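Local coordinates for LRR receptor-like serine/threonine-protein kinase RGI3 (Arabidopsis thaliana, PDB 5HZ0) that acts as a cell-surface receptor kinase that binds RGF peptide hormones, which maintain the root stem cell niche, and passes their signal on, at residues S41-S46 against L65-D70; K86-S91 against G110-M115; G99-E104 against N119-E124; R127-L132 against W152-C157; L135-A140 against L160-L165. The protein carries 5 engineered substitutions. One frame throughout, in Å; residues are numbered along the deposited sequence.

In the fold
All five contacts join successive coils near the N-terminal end of the leucine-rich repeat ectodomain. Interaction 1 closes the first loop, pairing strand 41-45 with strand 65-67. Interaction 2 follows in series with strands 89-91 and 113-115 and is joined to interaction 1 because strands 65-67 and 89-91 are neighbours. Interaction 3 crosses interaction 2 along the chain and ties the stretches that follow the same two strands. Interaction 4 packs one 3-10 turn on the next, and interaction 5 crosses it, pairing strands 137-139 and 162-164. Strands 113-115 and 137-139 adjoin, so interactions 1, 2 and 5 form one run of strands, the last of them reaching the peptide-recognition surface.

Interaction 1. Residues S41-S46 against L65-D70; sequences SLTLSS and LLDLSD
Ser41 begins the contact with its hydroxyl, OG lying 3.7 Å from CB of Leu65 on the face of the sheet that also carries Thr43 and Asp67. The hydrogen bonds across the pair start at the next residue: Leu42 N donates to Leu65 O at 2.9 Å, and Leu42 O accepts from Asp67 N. On the other face the side chains of Leu42 and Leu66 lie alongside each other and point the same way, CD2 of Leu42 touching CD1 of Leu66 at 3.9 Å. Thr43 returns to the first face, where its CG2, placed opposite the backbone N, reaches Asp67 OD2 at 3.5 Å while its OG1 meets CD2 of Leu65. Leu44 N gives a weak bond to Asp67 O, and Leu44 CB packs on Leu68 CD2 at 3.8 Å. Ser45 and Ser46 then share one acceptor: Ser69 O takes Ser45 OG at 2.9 Å from above its carbonyl plane and Ser46 N within that plane. Ser69 is itself tied back to Asp67 OD1 through both N and OG, the first bond forming an Asx turn. Ser46 OG finishes at Asp70 OD2, 3.0 Å away, on the anti side of the carboxylate. Asn71 ND2 bonds to Leu44 O and Leu68 O, bridging the two coils. Inward leucines on parallel strands followed by such an asparagine are the signature of the leucine-rich repeat solenoid.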
# COMPACT_ATOMS: atom_id res chain seq x y z
N SER A 41 -41.95 9.02 19.44
CA SER A 41 -40.85 8.57 18.59
C SER A 41 -40.90 9.23 17.22
O SER A 41 -41.92 9.19 16.55
CB SER A 41 -40.89 7.04 18.47
OG SER A 41 -39.96 6.56 17.52
N LEU A 42 -39.79 9.85 16.79
CA LEU A 42 -39.78 10.56 15.51
C LEU A 42 -38.60 10.18 14.63
O LEU A 42 -37.45 10.51 14.93
CB LEU A 42 -39.80 12.07 15.74
CG LEU A 42 -39.77 12.91 14.46
CD1 LEU A 42 -40.90 12.50 13.53
CD2 LEU A 42 -39.82 14.41 14.76
N THR A 43 -38.89 9.51 13.52
CA THR A 43 -37.86 9.13 12.57
C THR A 43 -38.16 9.71 11.21
O THR A 43 -39.06 9.25 10.51
CB THR A 43 -37.81 7.60 12.39
OG1 THR A 43 -37.93 6.96 13.67
CG2 THR A 43 -36.51 7.17 11.73
N LEU A 44 -37.40 10.73 10.84
CA LEU A 44 -37.33 11.19 9.47
C LEU A 44 -35.89 10.97 9.06
O LEU A 44 -35.01 11.75 9.42
CB LEU A 44 -37.67 12.68 9.41
CG LEU A 44 -38.88 13.10 10.26
CD1 LEU A 44 -38.92 14.62 10.42
CD2 LEU A 44 -40.19 12.57 9.67
N SER A 45 -35.65 9.94 8.26
CA SER A 45 -34.28 9.49 8.02
C SER A 45 -34.11 9.11 6.57
O SER A 45 -35.03 8.57 5.96
CB SER A 45 -33.95 8.30 8.92
OG SER A 45 -32.60 7.90 8.78
N SER A 46 -32.94 9.40 6.01
CA SER A 46 -32.66 9.12 4.61
C SER A 46 -33.69 9.80 3.71
O SER A 46 -34.14 9.22 2.72
CB SER A 46 -32.65 7.60 4.35
OG SER A 46 -31.90 6.92 5.33
N LEU A 65 -37.31 8.48 21.13
CA LEU A 65 -36.42 8.39 19.98
C LEU A 65 -36.54 9.63 19.08
O LEU A 65 -37.65 10.06 18.76
CB LEU A 65 -36.69 7.12 19.18
CG LEU A 65 -35.68 6.78 18.07
CD1 LEU A 65 -35.49 5.27 17.96
CD2 LEU A 65 -36.11 7.35 16.71
N LEU A 66 -35.41 10.20 18.69
CA LEU A 66 -35.36 11.16 17.58
C LEU A 66 -34.26 10.71 16.63
O LEU A 66 -33.09 10.70 17.00
CB LEU A 66 -35.08 12.57 18.11
CG LEU A 66 -34.97 13.74 17.10
CD1 LEU A 66 -36.30 14.03 16.40
CD2 LEU A 66 -34.42 15.01 17.76
N ASP A 67 -34.61 10.30 15.42
CA ASP A 67 -33.60 9.98 14.43
C ASP A 67 -33.77 10.83 13.18
O ASP A 67 -34.71 10.65 12.40
CB ASP A 67 -33.64 8.49 14.07
CG ASP A 67 -32.74 8.14 12.89
OD1 ASP A 67 -31.70 8.80 12.71
OD2 ASP A 67 -33.06 7.21 12.14
N LEU A 68 -32.87 11.79 13.02
CA LEU A 68 -32.81 12.65 11.85
C LEU A 68 -31.69 12.29 10.87
O LEU A 68 -31.39 13.04 9.94
CB LEU A 68 -32.81 14.12 12.25
CG LEU A 68 -34.15 14.46 12.92
CD1 LEU A 68 -34.13 15.84 13.56
CD2 LEU A 68 -35.30 14.35 11.93
N SER A 69 -31.05 11.15 11.13
CA SER A 69 -29.82 10.76 10.44
C SER A 69 -29.96 10.54 8.94
O SER A 69 -31.06 10.33 8.42
CB SER A 69 -29.23 9.50 11.06
OG SER A 69 -30.01 8.37 10.70
N ASP A 70 -28.82 10.62 8.26
CA ASP A 70 -28.73 10.40 6.81
C ASP A 70 -29.54 11.41 6.00
O ASP A 70 -30.22 11.05 5.04
CB ASP A 70 -29.11 8.97 6.44
CG ASP A 70 -28.58 8.57 5.07
OD1 ASP A 70 -27.61 9.23 4.60
OD2 ASP A 70 -29.12 7.61 4.48

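Interaction 2. Residues K86-S91 against G110-M115; sequences KLKTLS and GLVELM
Thr89-Ser91 and Glu113-Met115 pair as adjacent parallel strands of two successive coils; strand 65-67 flanks 89-91 and strand 137-139 flanks 113-115. Their axes are 4.9 Å apart and diverge by 10°. Just ahead of the strands, Lys88 O is gripped by two donors, Val112 N at 2.9 Å from a tilted approach and Glu113 N nearly along the C=O axis. Leu90 N then bonds to Glu113 O, and Leu90 O receives Met115 N in an almost straight bond of 3.0 Å. On the interior side, the side chains of Leu90 and Leu114 run alongside each other, CD2 of the first meeting CD1 of the second at 3.6 Å. Leu111, just before the strand, adds its CD1, 4.1 Å from Leu90 CB. On the other face Thr89 OG1 faces Glu113 CG at 3.7 Å; a chi1 of -42° keeps that CG beside the backbone N of Glu113. Further out, the Lys88 chain runs beside Val112, Lys88 CE 4.0 Å from Val112 CG2. Leucines within, mixed polar and apolar side chains without, on regularly stacked short strands: this is the parallel sheet of a leucine-rich repeat domain.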
# COMPACT_ATOMS: atom_id res chain seq x y z
N LYS A 86 -37.00 13.02 28.17
CA LYS A 86 -37.39 11.62 27.96
C LYS A 86 -36.65 10.90 26.83
O LYS A 86 -36.98 9.76 26.52
CB LYS A 86 -38.91 11.51 27.80
CG LYS A 86 -39.65 11.38 29.13
CD LYS A 86 -41.11 11.80 29.02
CE LYS A 86 -41.73 11.83 30.41
NZ LYS A 86 -43.05 12.53 30.46
N LEU A 87 -35.67 11.56 26.22
CA LEU A 87 -34.97 11.00 25.06
C LEU A 87 -33.98 9.90 25.47
O LEU A 87 -33.10 10.13 26.29
CB LEU A 87 -34.21 12.11 24.33
CG LEU A 87 -34.17 12.05 22.81
CD1 LEU A 87 -35.57 12.21 22.24
CD2 LEU A 87 -33.23 13.11 22.26
N LYS A 88 -34.19 8.70 24.96
CA LYS A 88 -33.20 7.63 25.11
C LYS A 88 -32.34 7.38 23.86
O LYS A 88 -31.29 6.74 23.91
CB LYS A 88 -33.88 6.34 25.59
CG LYS A 88 -34.53 6.47 26.97
CD LYS A 88 -35.31 5.20 27.36
CE LYS A 88 -34.41 3.99 27.60
NZ LYS A 88 -35.06 2.72 27.13
N THR A 89 -32.79 7.91 22.73
CA THR A 89 -32.03 7.79 21.51
C THR A 89 -32.06 9.12 20.81
O THR A 89 -33.12 9.71 20.61
CB THR A 89 -32.60 6.73 20.55
OG1 THR A 89 -32.46 5.44 21.12
CG2 THR A 89 -31.85 6.76 19.21
N LEU A 90 -30.88 9.60 20.44
CA LEU A 90 -30.77 10.75 19.58
C LEU A 90 -29.83 10.33 18.45
O LEU A 90 -28.65 10.13 18.70
CB LEU A 90 -30.19 11.92 20.37
CG LEU A 90 -29.83 13.24 19.67
CD1 LEU A 90 -31.07 13.88 19.06
CD2 LEU A 90 -29.14 14.20 20.62
N SER A 91 -30.35 10.19 17.23
CA SER A 91 -29.48 9.97 16.08
C SER A 91 -29.47 11.18 15.14
O SER A 91 -30.42 11.41 14.39
CB SER A 91 -29.90 8.74 15.28
OG SER A 91 -30.05 7.62 16.12
N GLY A 110 -31.77 10.41 30.58
CA GLY A 110 -32.06 9.04 30.22
C GLY A 110 -31.48 8.60 28.90
O GLY A 110 -31.76 7.49 28.44
N LEU A 111 -30.66 9.45 28.30
CA LEU A 111 -30.05 9.16 27.00
C LEU A 111 -29.20 7.90 27.06
O LEU A 111 -28.39 7.73 27.97
CB LEU A 111 -29.21 10.35 26.53
CG LEU A 111 -28.76 10.34 25.07
CD1 LEU A 111 -29.98 10.24 24.15
CD2 LEU A 111 -27.88 11.57 24.73
N VAL A 112 -29.41 7.02 26.08
CA VAL A 112 -28.71 5.75 25.99
C VAL A 112 -27.81 5.72 24.75
O VAL A 112 -26.62 5.42 24.82
CB VAL A 112 -29.68 4.53 25.99
CG1 VAL A 112 -28.91 3.23 25.80
CG2 VAL A 112 -30.46 4.49 27.29
N GLU A 113 -28.44 5.95 23.60
CA GLU A 113 -27.73 6.03 22.33
C GLU A 113 -27.56 7.50 21.92
O GLU A 113 -28.52 8.27 21.94
CB GLU A 113 -28.54 5.30 21.26
CG GLU A 113 -29.14 3.98 21.74
CD GLU A 113 -28.09 2.90 21.94
OE1 GLU A 113 -27.03 2.98 21.29
OE2 GLU A 113 -28.32 1.98 22.76
N LEU A 114 -26.34 7.89 21.56
CA LEU A 114 -26.10 9.22 20.98
C LEU A 114 -25.22 9.09 19.74
O LEU A 114 -24.04 8.77 19.85
CB LEU A 114 -25.42 10.13 22.01
CG LEU A 114 -24.88 11.47 21.48
CD1 LEU A 114 -26.03 12.35 21.04
CD2 LEU A 114 -24.00 12.17 22.51
N MET A 115 -25.79 9.37 18.57
CA MET A 115 -25.03 9.27 17.32
C MET A 115 -24.86 10.64 16.66
O MET A 115 -25.80 11.15 16.05
CB MET A 115 -25.76 8.34 16.35
CG MET A 115 -26.28 7.05 16.97
SD MET A 115 -24.96 5.86 17.24
CE MET A 115 -25.86 4.48 17.95

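Interaction 3. Residues G99-E104 against N119-E124; sequences GHIPME and NKLSGE
His100 turns one face of its imidazole to the backbone of Gly123, one coil further on, in the part of the plant-type leucine-rich repeat that follows the main strand and carries the LxGxIP pattern. From CB the chain leaves with CG beside the backbone N and opposite the carbonyl carbon (chi1 -68°), a turn that brings the ring to Gly123. CG lies 4.0 Å from Gly123 CA, with Ser122 O more loosely over the same face. ND1 closes to 3.6 Å from the same CA and also nears Glu124 N, while CE1 comes nearest, 3.4 Å from Gly123 CA. NE2 and CD2 complete the ring facing that carbon, whose position 20° off the ring normal makes a CH-pi contact over the face. Gly123 has a positive phi, and any CB there would run into ND1 of His100. The backbones are linked by Ser122 N, which donates to Gly99 O at 2.9 Å in a nearly straight bond that comes from above the carbonyl plane. Gly123 in turn bonds through its backbone to Arg147, carrying the pairing to the next coil. Farther inside, Ile101 CG1 rests 4.3 Å from Leu121 CD1.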
# COMPACT_ATOMS: atom_id res chain seq x y z
N GLY A 99 -21.09 23.54 14.58
CA GLY A 99 -21.14 24.07 15.92
C GLY A 99 -20.65 23.12 16.99
O GLY A 99 -20.14 22.03 16.71
N HIS A 100 -20.77 23.56 18.24
CA HIS A 100 -20.41 22.76 19.40
C HIS A 100 -21.50 21.79 19.79
O HIS A 100 -22.68 21.97 19.46
CB HIS A 100 -20.09 23.66 20.60
CG HIS A 100 -18.85 24.46 20.43
ND1 HIS A 100 -17.80 24.42 21.34
CD2 HIS A 100 -18.46 25.34 19.48
CE1 HIS A 100 -16.84 25.23 20.95
NE2 HIS A 100 -17.22 25.80 19.81
N ILE A 101 -21.10 20.73 20.48
CA ILE A 101 -22.05 19.93 21.24
C ILE A 101 -22.35 20.78 22.47
O ILE A 101 -21.45 21.09 23.26
CB ILE A 101 -21.44 18.59 21.62
CG1 ILE A 101 -21.24 17.74 20.36
CG2 ILE A 101 -22.33 17.86 22.60
CD1 ILE A 101 -20.17 16.66 20.50
N PRO A 102 -23.61 21.21 22.61
CA PRO A 102 -23.95 22.12 23.71
C PRO A 102 -23.75 21.44 25.06
O PRO A 102 -23.89 20.22 25.13
CB PRO A 102 -25.44 22.39 23.48
CG PRO A 102 -25.63 22.16 22.00
CD PRO A 102 -24.74 21.01 21.69
N MET A 103 -23.40 22.21 26.09
CA MET A 103 -23.25 21.69 27.45
C MET A 103 -24.55 21.03 27.94
O MET A 103 -24.54 20.02 28.65
CB MET A 103 -22.88 22.84 28.40
CG MET A 103 -22.54 22.43 29.83
SD MET A 103 -20.91 21.68 30.03
CE MET A 103 -20.70 21.76 31.82
N GLU A 104 -25.67 21.58 27.49
CA GLU A 104 -26.98 21.13 27.95
C GLU A 104 -27.26 19.66 27.57
O GLU A 104 -28.30 19.10 27.96
CB GLU A 104 -28.09 22.04 27.42
CG GLU A 104 -28.05 23.46 27.97
CD GLU A 104 -26.91 24.30 27.39
OE1 GLU A 104 -26.40 23.96 26.31
OE2 GLU A 104 -26.53 25.29 28.04
N ASN A 119 -20.42 14.30 10.62
CA ASN A 119 -20.98 15.63 10.51
C ASN A 119 -19.89 16.67 10.29
O ASN A 119 -18.75 16.33 9.99
CB ASN A 119 -21.81 15.98 11.74
CG ASN A 119 -23.22 15.45 11.66
OD1 ASN A 119 -23.85 15.55 10.62
ND2 ASN A 119 -23.70 14.87 12.75
N LYS A 120 -20.28 17.93 10.35
CA LYS A 120 -19.33 19.05 10.36
C LYS A 120 -19.04 19.65 11.75
O LYS A 120 -18.56 20.78 11.82
CB LYS A 120 -19.71 20.10 9.34
CG LYS A 120 -19.37 19.68 7.92
CD LYS A 120 -20.08 20.58 6.94
CE LYS A 120 -19.20 20.94 5.77
NZ LYS A 120 -19.88 21.97 4.92
N LEU A 121 -19.44 18.97 12.82
CA LEU A 121 -19.31 19.49 14.19
C LEU A 121 -17.89 19.92 14.59
O LEU A 121 -16.90 19.36 14.13
CB LEU A 121 -19.81 18.46 15.21
CG LEU A 121 -21.23 17.91 15.06
CD1 LEU A 121 -21.50 16.87 16.14
CD2 LEU A 121 -22.26 19.04 15.11
N SER A 122 -17.82 20.92 15.46
CA SER A 122 -16.55 21.45 15.94
C SER A 122 -16.57 21.64 17.46
O SER A 122 -17.53 21.24 18.12
CB SER A 122 -16.20 22.77 15.24
OG SER A 122 -17.34 23.62 15.12
N GLY A 123 -15.51 22.23 18.00
CA GLY A 123 -15.45 22.52 19.42
C GLY A 123 -14.93 21.37 20.26
O GLY A 123 -14.30 20.46 19.74
N GLU A 124 -15.18 21.43 21.56
CA GLU A 124 -14.79 20.33 22.43
C GLU A 124 -16.00 19.45 22.77
O GLU A 124 -17.14 19.75 22.39
CB GLU A 124 -14.13 20.85 23.71
CG GLU A 124 -12.83 20.13 24.11
CD GLU A 124 -13.00 18.60 24.29
OE1 GLU A 124 -12.36 17.81 23.56
OE2 GLU A 124 -13.78 18.19 25.17

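Interaction 4. Residues R127-L132 against W152-C157; sequences RSIGEL and WEIGNC
Arg127 holds Glu153 in a salt bridge that uses two nitrogens and one oxygen. NH2 of Arg127 donates to Glu153 OE2 at 2.9 Å on the syn lone pair of that oxygen, and NE of Arg127 reaches the same OE2 at 3.2 Å from above the carboxylate plane. The oxygen lies at the guanidinium edge, close to its plane, yet the two flat groups are turned 51° against each other. Arg127, bent at chi2 and chi3, crosses the glutamate chain and presents its NE/NH2 edge, and a bend at chi2 of Glu153 brings its carboxylate to meet it. With an alanine here in place of Glu153 the guanidinium of Arg127 would probably lose its carboxylate mate and be freer to swing. Each segment holds a short 3-10 turn soon after the proline of its repeat, on the side of the leucine-rich repeat solenoid away from the main strands, and several of their carbonyl oxygens accept from N-H groups of the same turn. Ser128 O accepts from Glu131 N and Ile129 O from Leu132 N; in the second turn, Trp152 O takes Gly155 N, with Ser177 OG as a further donor, and Glu153 O takes Asn156 N at 2.9 Å. Gly130 lets the turns close up, since a side chain there would collide with Glu153 O. Gly130 O receives Lys133 NZ and has Asn156 CB beside it. Toward the interior, Ile129 CD1 meets Ile154 CD1 at 4.0 Å, and the sulfur of Cys157 packs beside the turn at Ile129.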
# COMPACT_ATOMS: atom_id res chain seq x y z
N ARG A 127 -17.92 18.85 29.31
CA ARG A 127 -17.58 18.06 30.48
C ARG A 127 -18.87 17.51 31.05
O ARG A 127 -18.88 16.71 31.99
CB ARG A 127 -16.87 18.91 31.53
CG ARG A 127 -16.26 20.18 30.97
CD ARG A 127 -14.79 20.26 31.27
NE ARG A 127 -14.49 19.76 32.61
CZ ARG A 127 -13.39 20.07 33.30
NH1 ARG A 127 -12.49 20.91 32.78
NH2 ARG A 127 -13.19 19.56 34.51
N SER A 128 -19.97 17.96 30.45
CA SER A 128 -21.32 17.54 30.80
C SER A 128 -21.69 16.09 30.45
O SER A 128 -22.65 15.57 31.01
CB SER A 128 -22.32 18.47 30.12
OG SER A 128 -22.93 19.32 31.07
N ILE A 129 -20.97 15.45 29.52
CA ILE A 129 -21.31 14.08 29.15
C ILE A 129 -21.29 13.19 30.38
O ILE A 129 -22.04 12.22 30.45
CB ILE A 129 -20.39 13.46 28.05
CG1 ILE A 129 -18.98 14.05 28.10
CG2 ILE A 129 -21.00 13.64 26.66
CD1 ILE A 129 -18.15 13.61 29.27
N GLY A 130 -20.46 13.55 31.35
CA GLY A 130 -20.32 12.77 32.56
C GLY A 130 -21.61 12.63 33.35
O GLY A 130 -21.73 11.79 34.23
N GLU A 131 -22.59 13.47 33.04
CA GLU A 131 -23.86 13.40 33.74
C GLU A 131 -24.83 12.43 33.09
O GLU A 131 -25.93 12.20 33.59
CB GLU A 131 -24.49 14.79 33.87
CG GLU A 131 -23.88 15.61 34.99
CD GLU A 131 -24.30 17.06 34.92
OE1 GLU A 131 -25.42 17.33 34.42
OE2 GLU A 131 -23.51 17.93 35.37
N LEU A 132 -24.42 11.84 31.98
CA LEU A 132 -25.29 10.87 31.34
C LEU A 132 -24.89 9.54 31.92
O LEU A 132 -23.90 8.95 31.51
CB LEU A 132 -25.04 10.89 29.84
CG LEU A 132 -25.18 12.27 29.19
CD1 LEU A 132 -24.92 12.21 27.70
CD2 LEU A 132 -26.56 12.83 29.48
N TRP A 152 -12.22 14.52 31.24
CA TRP A 152 -12.09 13.66 32.39
C TRP A 152 -13.44 13.03 32.78
O TRP A 152 -13.54 11.82 33.11
CB TRP A 152 -11.53 14.51 33.54
CG TRP A 152 -11.29 13.75 34.76
CD1 TRP A 152 -12.11 13.64 35.84
CD2 TRP A 152 -10.13 12.96 35.05
NE1 TRP A 152 -11.54 12.83 36.79
CE2 TRP A 152 -10.32 12.40 36.32
CE3 TRP A 152 -8.96 12.67 34.35
CZ2 TRP A 152 -9.38 11.57 36.92
CZ3 TRP A 152 -8.03 11.84 34.94
CH2 TRP A 152 -8.24 11.30 36.21
N GLU A 153 -14.49 13.83 32.68
CA GLU A 153 -15.82 13.41 33.11
C GLU A 153 -16.36 12.19 32.36
O GLU A 153 -17.37 11.61 32.75
CB GLU A 153 -16.80 14.57 33.00
CG GLU A 153 -16.59 15.66 34.06
CD GLU A 153 -15.39 16.58 33.78
OE1 GLU A 153 -14.75 16.48 32.70
OE2 GLU A 153 -15.11 17.42 34.65
N ILE A 154 -15.68 11.79 31.29
CA ILE A 154 -16.09 10.61 30.55
C ILE A 154 -16.08 9.38 31.44
O ILE A 154 -16.79 8.42 31.17
CB ILE A 154 -15.20 10.34 29.32
CG1 ILE A 154 -15.94 9.45 28.32
CG2 ILE A 154 -13.89 9.68 29.74
CD1 ILE A 154 -17.19 10.07 27.80
N GLY A 155 -15.30 9.42 32.52
CA GLY A 155 -15.22 8.27 33.40
C GLY A 155 -16.50 8.07 34.19
O GLY A 155 -16.69 7.05 34.86
N ASN A 156 -17.39 9.04 34.11
CA ASN A 156 -18.62 8.98 34.87
C ASN A 156 -19.75 8.34 34.10
O ASN A 156 -20.83 8.10 34.65
CB ASN A 156 -19.02 10.36 35.38
CG ASN A 156 -18.10 10.86 36.46
OD1 ASN A 156 -17.73 10.09 37.35
ND2 ASN A 156 -17.70 12.12 36.38
N CYS A 157 -19.51 8.01 32.84
CA CYS A 157 -20.58 7.34 32.14
C CYS A 157 -20.37 5.86 32.40
O CYS A 157 -19.73 5.16 31.62
CB CYS A 157 -20.44 7.64 30.64
SG CYS A 157 -20.58 9.40 30.27

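Interaction 5. Residues L135-A140 against L160-L165; sequences LQVLRA and LVMLGL
Val137-Arg139 and Met162-Gly164 run parallel with axes 4.9 Å apart and 12° from exact alignment, Gln136 O taking both Val161 N and Met162 N before the bonds alternate through to Ala140 N on Gly164 O. These are neighbouring strands of the leucine-rich repeat sheet, and Arg139, Ala140 and Met162-Leu165 belong to the surface that recognises the peptide hormone. On the buried face Leu138 and Leu163 lie alongside each other, Leu163 CD1 touching CD2 of Leu138 at 3.7 Å. On the same buried side Leu160 CD2 lies 4.4 Å from Leu138 CB. On the peptide side Val137 CG2 leans on Met162 CB at 3.7 Å. Met162 CG stands opposite its backbone N and a bend at chi2 then carries the chain end to Arg139, Met162 CE 3.9 Å from Arg139 CG and obliquely placed to the guanidinium. Arg139 NE hydrogen-bonds a modified side chain of the bound peptide, against which Met162 also packs, and the arginine makes a cation-pi contact with Phe117. With an alanine at Arg139 the peptide's modified group would probably lose that hydrogen bond and Phe117 its cationic partner. Past the strands, Ala140 CB sits 3.6 Å from Leu165 CD2.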
# COMPACT_ATOMS: atom_id res chain seq x y z
N LEU A 135 -25.80 6.42 29.47
CA LEU A 135 -25.21 6.44 28.14
C LEU A 135 -24.45 5.14 27.90
O LEU A 135 -23.67 4.69 28.73
CB LEU A 135 -24.29 7.64 27.95
CG LEU A 135 -23.87 7.90 26.51
CD1 LEU A 135 -25.13 8.11 25.65
CD2 LEU A 135 -22.93 9.11 26.43
N GLN A 136 -24.70 4.55 26.74
CA GLN A 136 -24.12 3.26 26.37
C GLN A 136 -23.23 3.42 25.14
O GLN A 136 -22.09 2.98 25.13
CB GLN A 136 -25.22 2.22 26.16
CG GLN A 136 -25.83 1.71 27.47
CD GLN A 136 -26.98 0.71 27.26
OE1 GLN A 136 -26.96 -0.10 26.33
NE2 GLN A 136 -27.99 0.77 28.12
N VAL A 137 -23.80 3.98 24.08
CA VAL A 137 -23.09 4.26 22.85
C VAL A 137 -22.99 5.77 22.60
O VAL A 137 -23.99 6.47 22.51
CB VAL A 137 -23.81 3.61 21.64
CG1 VAL A 137 -23.17 4.05 20.35
CG2 VAL A 137 -23.79 2.08 21.76
N LEU A 138 -21.75 6.27 22.50
CA LEU A 138 -21.51 7.61 22.02
C LEU A 138 -20.56 7.46 20.85
O LEU A 138 -19.44 7.00 21.01
CB LEU A 138 -20.90 8.51 23.11
CG LEU A 138 -19.94 9.67 22.73
CD1 LEU A 138 -20.55 10.69 21.78
CD2 LEU A 138 -19.45 10.35 23.97
N ARG A 139 -21.03 7.82 19.66
CA ARG A 139 -20.15 7.83 18.50
C ARG A 139 -20.26 9.17 17.81
O ARG A 139 -21.29 9.49 17.20
CB ARG A 139 -20.57 6.73 17.53
CG ARG A 139 -20.75 5.37 18.19
CD ARG A 139 -21.27 4.37 17.19
NE ARG A 139 -20.41 4.33 16.01
CZ ARG A 139 -20.79 3.87 14.83
NH1 ARG A 139 -19.93 3.90 13.82
NH2 ARG A 139 -22.01 3.40 14.65
N ALA A 140 -19.19 9.96 17.99
CA ALA A 140 -18.99 11.30 17.40
C ALA A 140 -17.93 11.43 16.29
O ALA A 140 -17.59 12.54 15.89
CB ALA A 140 -18.75 12.33 18.48
N LEU A 160 -21.18 2.92 29.51
CA LEU A 160 -20.65 2.94 28.15
C LEU A 160 -20.13 1.57 27.75
O LEU A 160 -19.41 0.92 28.50
CB LEU A 160 -19.52 3.94 28.01
CG LEU A 160 -19.78 5.37 27.55
CD1 LEU A 160 -18.48 6.13 27.72
CD2 LEU A 160 -20.24 5.41 26.11
N VAL A 161 -20.49 1.17 26.54
CA VAL A 161 -20.01 -0.04 25.89
C VAL A 161 -19.16 0.36 24.69
O VAL A 161 -18.15 -0.28 24.40
CB VAL A 161 -21.14 -1.09 25.56
CG1 VAL A 161 -22.00 -1.31 26.80
CG2 VAL A 161 -22.00 -0.67 24.38
N MET A 162 -19.69 1.30 23.92
CA MET A 162 -19.12 1.74 22.66
C MET A 162 -18.77 3.24 22.70
O MET A 162 -19.62 4.08 22.98
CB MET A 162 -20.11 1.41 21.54
CG MET A 162 -19.75 1.92 20.16
SD MET A 162 -18.04 1.59 19.70
CE MET A 162 -17.77 2.94 18.56
N LEU A 163 -17.51 3.57 22.44
CA LEU A 163 -17.08 4.97 22.37
C LEU A 163 -16.23 5.21 21.14
O LEU A 163 -15.13 4.69 21.04
CB LEU A 163 -16.29 5.36 23.62
CG LEU A 163 -15.71 6.79 23.57
CD1 LEU A 163 -16.82 7.83 23.70
CD2 LEU A 163 -14.62 7.03 24.61
N GLY A 164 -16.69 6.03 20.21
CA GLY A 164 -15.79 6.31 19.15
C GLY A 164 -15.87 7.73 18.67
O GLY A 164 -16.91 8.35 18.45
N LEU A 165 -14.64 8.21 18.61
CA LEU A 165 -14.20 9.54 18.25
C LEU A 165 -13.30 9.58 17.02
O LEU A 165 -12.46 10.45 16.95
CB LEU A 165 -13.62 10.25 19.48
CG LEU A 165 -14.72 10.35 20.55
CD1 LEU A 165 -14.15 10.55 21.94
CD2 LEU A 165 -15.70 11.46 20.20